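Long-range contacts in thioesterase (Pseudomonas aeruginosa, PDB 3QY3), which probably hydrolyses fatty acyl-CoA thioesters as a hotdog-fold thioesterase: residues Ala32-Arg37 with Val97-Tyr102; Gly77-Gln82 with Val137-Asn142; Ser110-His115 with His131-Trp136. All blocks are in the same frame, centred on the assembly; numbering follows the deposited sequence. Where two conformers were deposited one is given.

Contact 1: residues Ala32-Arg37 with Val97-Tyr102; sequences AHIPVR and VVVELY
Val36 and Val97 touch at one end of this strand pair, CG2 against CG2 at 3.7 Å: with CG1 of each valine anti to its backbone N (chi1 175° in Val36), CG2 falls beside the N and meets the other CG2. Next along the same face, Ile34 extends its CG1 branch over the diagonal neighbour, Val99, and comes to 4.2 Å from Val99 CG2. The small methyl of Ala32 stands beside Val99, CB to CB 4.5 Å, and Ala59 of helix 51-66 packs on both Ala32 and Val99. This is the arrangement of the hotdog fold, an antiparallel sheet curled round a long central helix; here strand 28-35 pairs with strand 96-106, and Ile34 and Val36 also touch the helix, at Glu58 and Tyr55. The strands run antiparallel, their short axes 151° apart, and two pairs of backbone hydrogen bonds join Ala32 to Val99 and Ile34 to Val97. On the face of His33 and Val98, the imidazole of His33 lies alongside the valine, both side chains pointing the same way, with Val98 CG2 3.7 Å from His33 CD2, approaching the ring obliquely, and Leu120 packs against both.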
# COMPACT_ATOMS: atom_id res chain seq x y z
N ALA A 32 17.44 11.26 -3.87
CA ALA A 32 16.10 11.56 -3.32
C ALA A 32 16.07 11.21 -1.84
O ALA A 32 16.72 10.24 -1.42
CB ALA A 32 14.95 10.74 -4.06
N HIS A 33 15.33 11.97 -1.07
CA HIS A 33 15.13 11.70 0.36
C HIS A 33 13.67 11.32 0.56
O HIS A 33 12.79 12.11 0.23
CB HIS A 33 15.45 12.93 1.20
CG HIS A 33 16.91 13.23 1.30
ND1 HIS A 33 17.41 14.20 2.14
CD2 HIS A 33 17.97 12.69 0.67
CE1 HIS A 33 18.73 14.28 1.98
NE2 HIS A 33 19.10 13.38 1.09
N ILE A 34 13.43 10.11 1.08
CA ILE A 34 12.08 9.54 1.09
C ILE A 34 11.78 9.19 2.55
O ILE A 34 12.27 8.15 3.07
CB ILE A 34 11.91 8.26 0.23
CG1 ILE A 34 12.47 8.37 -1.24
CG2 ILE A 34 10.40 7.79 0.30
CD1 ILE A 34 11.80 9.38 -2.10
N PRO A 35 10.94 10.00 3.22
CA PRO A 35 10.59 9.63 4.59
C PRO A 35 9.84 8.32 4.63
O PRO A 35 8.89 8.11 3.85
CB PRO A 35 9.69 10.80 5.06
CG PRO A 35 10.07 11.95 4.18
CD PRO A 35 10.43 11.35 2.86
N VAL A 36 10.18 7.51 5.62
CA VAL A 36 9.48 6.26 5.92
C VAL A 36 8.24 6.53 6.72
O VAL A 36 8.27 7.34 7.65
CB VAL A 36 10.40 5.29 6.69
CG1 VAL A 36 9.66 4.02 7.12
CG2 VAL A 36 11.61 4.92 5.80
N ARG A 37 7.16 5.87 6.37
CA ARG A 37 5.89 5.98 7.06
C ARG A 37 5.74 4.78 7.94
O ARG A 37 6.25 3.70 7.62
CB ARG A 37 4.71 6.01 6.07
CG ARG A 37 4.64 7.26 5.24
CD ARG A 37 3.61 7.05 4.10
NE ARG A 37 3.64 8.12 3.12
CZ ARG A 37 3.00 8.08 1.96
NH1 ARG A 37 2.26 7.03 1.61
NH2 ARG A 37 3.15 9.10 1.10
N VAL A 97 14.86 7.38 4.07
CA VAL A 97 15.66 6.61 3.14
C VAL A 97 16.25 7.56 2.11
O VAL A 97 15.58 8.42 1.61
CB VAL A 97 14.84 5.48 2.46
CG1 VAL A 97 15.60 4.90 1.24
CG2 VAL A 97 14.51 4.38 3.51
N VAL A 98 17.52 7.36 1.78
CA VAL A 98 18.21 8.14 0.78
C VAL A 98 18.44 7.21 -0.35
O VAL A 98 19.06 6.13 -0.21
CB VAL A 98 19.57 8.76 1.32
CG1 VAL A 98 20.32 9.50 0.21
CG2 VAL A 98 19.28 9.76 2.48
N VAL A 99 17.90 7.59 -1.49
CA VAL A 99 18.04 6.81 -2.70
C VAL A 99 18.99 7.56 -3.66
O VAL A 99 18.72 8.70 -4.10
CB VAL A 99 16.71 6.67 -3.47
CG1 VAL A 99 16.96 5.84 -4.77
CG2 VAL A 99 15.65 5.91 -2.59
N GLU A 100 20.12 6.96 -3.96
CA GLU A 100 21.03 7.46 -4.98
C GLU A 100 20.85 6.69 -6.28
O GLU A 100 20.91 5.44 -6.27
CB GLU A 100 22.49 7.29 -4.54
CG GLU A 100 22.82 8.06 -3.26
CD GLU A 100 24.23 7.82 -2.74
OE1 GLU A 100 24.82 6.77 -2.97
OE2 GLU A 100 24.73 8.70 -2.06
N LEU A 101 20.58 7.43 -7.36
CA LEU A 101 20.48 6.91 -8.70
C LEU A 101 21.72 7.26 -9.53
O LEU A 101 22.11 8.44 -9.66
CB LEU A 101 19.25 7.44 -9.38
CG LEU A 101 17.87 7.17 -8.74
CD1 LEU A 101 16.75 7.88 -9.57
CD2 LEU A 101 17.65 5.66 -8.58
N TYR A 102 22.30 6.22 -10.12
CA TYR A 102 23.52 6.30 -10.95
C TYR A 102 23.23 5.87 -12.38
O TYR A 102 22.46 4.97 -12.63
CB TYR A 102 24.64 5.42 -10.37
CG TYR A 102 25.12 5.89 -9.02
CD1 TYR A 102 26.14 6.83 -8.91
CD2 TYR A 102 24.56 5.39 -7.84
CE1 TYR A 102 26.60 7.24 -7.67
CE2 TYR A 102 25.01 5.83 -6.60
CZ TYR A 102 26.00 6.75 -6.52
OH TYR A 102 26.43 7.16 -5.27

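Contact 2: residues Gly77-Gln82 with Val137-Asn142; sequences GPVVLQ and VRHAEN
Gly77 and Val137 form an antiparallel hydrogen-bonded pair whose two bonds are equal in length, Gly77 N to Val137 O and Val137 N to Gly77 O both measuring 3.1 Å. Beyond this pair the chain leaves the sheet and turns through 139-142. His139 nevertheless folds back over the pair. With CG beside its backbone N and anti to the carbonyl carbon (chi1 -58°), the ring is carried toward residues 77-79, and the carbonyl oxygen of Val137 sits 3.7 Å above one of its faces, offset toward the rim. Gly77 is almost fully extended (phi -179°, psi -175°), and NE2 of His139 comes to 3.5 Å from Gly77 N, an approach oblique to the ring. The edge of the ring is met by Val79: its CG2 methyl lies near the ring plane, 3.6 Å from His139 CE1, the two side chains running in opposite senses. The same Val79 CG2 methyl reaches Val137 CG2 at 4.2 Å, and Val79 thereby touches both the last part of the strand and the turn after it. Behind the pair, Pro78 faces the other way, against Trp136 and Phe64. Further along strand 76-87, Leu81 and Gln82 both face Lys133 in a classic beta bulge. Gln82 also pairs in an antiparallel ladder with a strand of the third subunit, its NE2 hydrogen-bonding Thr86 OG1 of that subunit, and this edge-to-edge association carries the hotdog sheet from one chain into the next.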
# COMPACT_ATOMS: atom_id res chain seq x y z
N GLY A 77 7.14 7.44 -23.13
CA GLY A 77 7.95 7.62 -21.93
C GLY A 77 8.54 6.32 -21.41
O GLY A 77 8.41 5.26 -22.05
N PRO A 78 9.20 6.40 -20.25
CA PRO A 78 9.96 5.26 -19.74
C PRO A 78 9.04 4.20 -19.14
O PRO A 78 8.05 4.53 -18.46
CB PRO A 78 10.87 5.88 -18.69
CG PRO A 78 10.09 7.10 -18.19
CD PRO A 78 9.29 7.59 -19.38
N VAL A 79 9.36 2.94 -19.43
CA VAL A 79 8.66 1.81 -18.86
C VAL A 79 9.70 0.93 -18.16
O VAL A 79 10.78 0.70 -18.71
CB VAL A 79 7.91 1.03 -19.97
CG1 VAL A 79 7.25 -0.19 -19.39
CG2 VAL A 79 6.86 1.93 -20.56
N VAL A 80 9.39 0.49 -16.95
CA VAL A 80 10.25 -0.44 -16.25
C VAL A 80 10.19 -1.87 -16.89
O VAL A 80 9.14 -2.51 -16.94
CB VAL A 80 9.91 -0.49 -14.75
CG1 VAL A 80 10.79 -1.50 -14.08
CG2 VAL A 80 10.11 0.90 -14.10
N LEU A 81 11.34 -2.36 -17.34
CA LEU A 81 11.45 -3.70 -17.89
C LEU A 81 11.86 -4.68 -16.80
O LEU A 81 11.46 -5.84 -16.82
CB LEU A 81 12.51 -3.74 -19.01
CG LEU A 81 12.87 -5.09 -19.64
CD1 LEU A 81 11.62 -5.82 -20.12
CD2 LEU A 81 13.87 -4.92 -20.83
N GLN A 82 12.76 -4.25 -15.93
CA GLN A 82 13.31 -5.14 -14.94
C GLN A 82 13.75 -4.39 -13.67
O GLN A 82 14.31 -3.28 -13.74
CB GLN A 82 14.48 -5.89 -15.54
CG GLN A 82 15.04 -6.93 -14.58
CD GLN A 82 16.21 -7.64 -15.20
OE1 GLN A 82 17.34 -7.19 -15.02
NE2 GLN A 82 15.95 -8.71 -15.94
N VAL A 137 9.22 3.78 -24.69
CA VAL A 137 8.23 3.19 -25.55
C VAL A 137 7.13 4.22 -25.90
O VAL A 137 6.73 5.07 -25.10
CB VAL A 137 7.57 1.96 -24.89
CG1 VAL A 137 6.67 1.25 -25.89
CG2 VAL A 137 8.61 0.98 -24.30
N ARG A 138 6.63 4.16 -27.14
CA ARG A 138 5.39 4.86 -27.44
C ARG A 138 4.27 3.93 -26.99
O ARG A 138 4.16 2.81 -27.50
CB ARG A 138 5.29 5.16 -28.93
CG ARG A 138 4.06 5.96 -29.26
CD ARG A 138 4.21 6.59 -30.63
NE ARG A 138 4.98 7.83 -30.57
CZ ARG A 138 4.45 9.05 -30.48
NH1 ARG A 138 3.13 9.23 -30.44
NH2 ARG A 138 5.25 10.11 -30.45
N HIS A 139 3.43 4.38 -26.06
CA HIS A 139 2.56 3.47 -25.31
C HIS A 139 1.42 2.90 -26.13
O HIS A 139 1.17 1.69 -26.08
CB HIS A 139 2.00 4.15 -24.08
CG HIS A 139 3.04 4.68 -23.15
ND1 HIS A 139 4.10 3.91 -22.69
CD2 HIS A 139 3.19 5.90 -22.57
CE1 HIS A 139 4.84 4.64 -21.87
NE2 HIS A 139 4.31 5.85 -21.78
N ALA A 140 0.72 3.76 -26.87
CA ALA A 140 -0.43 3.31 -27.68
C ALA A 140 -0.02 2.32 -28.77
O ALA A 140 -0.86 1.61 -29.32
CB ALA A 140 -1.15 4.52 -28.30
N GLU A 141 1.27 2.28 -29.07
CA GLU A 141 1.84 1.49 -30.15
C GLU A 141 2.68 0.27 -29.69
O GLU A 141 2.94 -0.63 -30.48
CB GLU A 141 2.67 2.44 -31.01
CG GLU A 141 3.59 1.82 -32.03
CD GLU A 141 4.13 2.87 -32.98
OE1 GLU A 141 5.25 3.37 -32.75
OE2 GLU A 141 3.41 3.21 -33.95
N ASN A 142 3.10 0.26 -28.43
CA ASN A 142 3.99 -0.79 -27.90
C ASN A 142 5.27 -0.98 -28.73
O ASN A 142 5.56 -2.08 -29.22
CB ASN A 142 3.25 -2.12 -27.73
CG ASN A 142 3.97 -3.08 -26.78
OD1 ASN A 142 4.99 -2.73 -26.18
ND2 ASN A 142 3.44 -4.30 -26.65

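Contact 3: residues Ser110-His115 with His131-Trp136; sequences SLVLEH and HCKLVW
With CG of His131 between its backbone N and carbonyl carbon (chi1 74°) and CG1 of Val112 anti to its N (chi1 179°), the Val112 CG1 methyl comes to 3.8 Å from His131 CB and lies oblique to the ring. On the other branch, Val112 CG2 runs beside the aliphatic stem of Lys133, 3.9 Å from its CG, both side chains pointing the same way. Glu114 bends at its second torsion and brings OE1 to 3.7 Å from His131 CB, its carboxylate plane 73° from that of the ring. His131 NE2 bonds to OE1 of Gln82, which helps to fix the imidazole's rotation; in the conformer given, Lys133 NZ bonds the same oxygen.

The opposite face is apolar. Leu113 and Leu134 are diagonal neighbours whose CD1 methyls touch at 3.7 Å, and Leu111 CB approaches Trp136 CZ3 at 4.3 Å, obliquely to the indole. Arg60 of helix 51-66 touches Leu113 and Cys132, Trp63 lies on Leu111, and Ile151 of helix 149-155 reaches both Leu111 and Trp136. At the end of the pair His115 hydrogen-bonds His85 through NE2, with their rings nearly parallel. Four backbone bonds, two between Leu111 and Leu134 and two between Leu113 and Cys132, hold the strands in register. They form an antiparallel beta hairpin in the hotdog sheet, its leucine face turned to the central helix.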
# COMPACT_ATOMS: atom_id res chain seq x y z
N SER A 110 17.02 2.52 -24.14
CA SER A 110 16.98 1.92 -22.80
C SER A 110 18.07 2.51 -21.96
O SER A 110 19.08 3.03 -22.47
CB SER A 110 17.13 0.39 -22.90
OG SER A 110 18.36 0.02 -23.49
N LEU A 111 17.88 2.41 -20.65
CA LEU A 111 18.84 2.90 -19.72
C LEU A 111 18.74 2.05 -18.49
O LEU A 111 17.62 1.84 -17.99
CB LEU A 111 18.52 4.37 -19.31
CG LEU A 111 19.31 4.97 -18.11
CD1 LEU A 111 20.81 5.13 -18.44
CD2 LEU A 111 18.74 6.38 -17.69
N VAL A 112 19.89 1.64 -17.98
CA VAL A 112 19.99 1.00 -16.70
C VAL A 112 20.28 2.07 -15.66
O VAL A 112 21.25 2.85 -15.79
CB VAL A 112 21.02 -0.14 -16.70
CG1 VAL A 112 21.11 -0.77 -15.26
CG2 VAL A 112 20.64 -1.19 -17.76
N LEU A 113 19.37 2.19 -14.69
CA LEU A 113 19.59 3.07 -13.57
C LEU A 113 19.99 2.23 -12.39
O LEU A 113 19.20 1.40 -11.91
CB LEU A 113 18.32 3.83 -13.20
CG LEU A 113 17.80 5.01 -13.90
CD1 LEU A 113 16.43 5.48 -13.16
CD2 LEU A 113 18.92 6.12 -13.92
N GLU A 114 21.19 2.47 -11.91
CA GLU A 114 21.73 1.72 -10.80
C GLU A 114 21.38 2.48 -9.55
O GLU A 114 21.39 3.72 -9.54
CB GLU A 114 23.22 1.56 -10.98
CG GLU A 114 23.50 0.91 -12.28
CD GLU A 114 24.21 -0.34 -12.17
OE1 GLU A 114 23.76 -1.19 -11.37
OE2 GLU A 114 25.24 -0.45 -12.88
N HIS A 115 21.09 1.77 -8.45
CA HIS A 115 20.72 2.42 -7.24
C HIS A 115 21.47 1.90 -6.01
O HIS A 115 21.90 0.73 -5.96
CB HIS A 115 19.17 2.36 -7.02
CG HIS A 115 18.63 0.98 -6.73
ND1 HIS A 115 17.99 0.23 -7.68
CD2 HIS A 115 18.62 0.23 -5.59
CE1 HIS A 115 17.57 -0.90 -7.13
NE2 HIS A 115 17.99 -0.95 -5.88
N HIS A 131 19.37 -2.36 -9.48
CA HIS A 131 19.17 -1.56 -10.69
C HIS A 131 17.73 -1.69 -11.17
O HIS A 131 16.99 -2.62 -10.72
CB HIS A 131 20.15 -1.98 -11.82
CG HIS A 131 19.80 -3.29 -12.44
ND1 HIS A 131 20.60 -4.39 -12.34
CD2 HIS A 131 18.68 -3.69 -13.12
CE1 HIS A 131 20.04 -5.40 -12.97
NE2 HIS A 131 18.86 -5.02 -13.42
N CYS A 132 17.37 -0.76 -12.08
CA CYS A 132 16.10 -0.72 -12.78
C CYS A 132 16.42 -0.48 -14.26
O CYS A 132 17.03 0.59 -14.61
CB CYS A 132 15.25 0.44 -12.20
SG CYS A 132 13.60 0.63 -12.82
N LYS A 133 16.03 -1.42 -15.12
CA LYS A 133 16.19 -1.24 -16.55
C LYS A 133 14.94 -0.60 -17.09
O LYS A 133 13.87 -1.14 -16.91
CB LYS A 133 16.41 -2.59 -17.22
CG LYS A 133 17.59 -3.37 -16.64
CD LYS A 133 17.85 -4.66 -17.44
CE LYS A 133 19.26 -5.21 -17.17
NZ LYS A 133 19.38 -6.70 -17.38
N LEU A 134 15.10 0.55 -17.75
CA LEU A 134 14.02 1.27 -18.34
C LEU A 134 14.16 1.19 -19.85
O LEU A 134 15.28 1.19 -20.38
CB LEU A 134 14.09 2.76 -17.91
CG LEU A 134 14.13 3.13 -16.41
CD1 LEU A 134 14.71 4.56 -16.33
CD2 LEU A 134 12.71 3.02 -15.86
N VAL A 135 13.02 1.13 -20.51
CA VAL A 135 12.96 1.21 -21.96
C VAL A 135 11.96 2.34 -22.31
O VAL A 135 10.90 2.46 -21.68
CB VAL A 135 12.56 -0.16 -22.59
CG1 VAL A 135 13.60 -1.26 -22.29
CG2 VAL A 135 11.18 -0.65 -22.11
N TRP A 136 12.30 3.18 -23.29
CA TRP A 136 11.37 4.22 -23.73
C TRP A 136 10.52 3.60 -24.82
O TRP A 136 11.05 2.97 -25.73
CB TRP A 136 12.09 5.48 -24.23
CG TRP A 136 12.18 6.53 -23.15
CD1 TRP A 136 11.45 7.70 -23.05
CD2 TRP A 136 13.02 6.49 -21.99
NE1 TRP A 136 11.76 8.36 -21.87
CE2 TRP A 136 12.75 7.65 -21.22
CE3 TRP A 136 14.01 5.59 -21.53
CZ2 TRP A 136 13.43 7.93 -20.02
CZ3 TRP A 136 14.65 5.86 -20.31
CH2 TRP A 136 14.35 7.01 -19.58

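From the N terminus, strand 28-35 leads through helix 51-66 to strand 76-87 and then to strand 96-106, where contact 1 closes a loop that holds the helix. Contact 2 opens inside that loop and closes only at 137-142, so the two cross, their centres about 25 Å apart on opposite sides of the chain's centre. Contact 3 (110-115 with 131-136) lies within the span of contact 2 and follows contact 1 in series. Tyr102 N probably bonds Glu114 O, joining contacts 1 and 3, whereas contacts 2 and 3 share strand 128-138. With the pairing of 96-106 and 110-119, they give the main order 28-35, 96-106, 110-119, 128-138, 76-87.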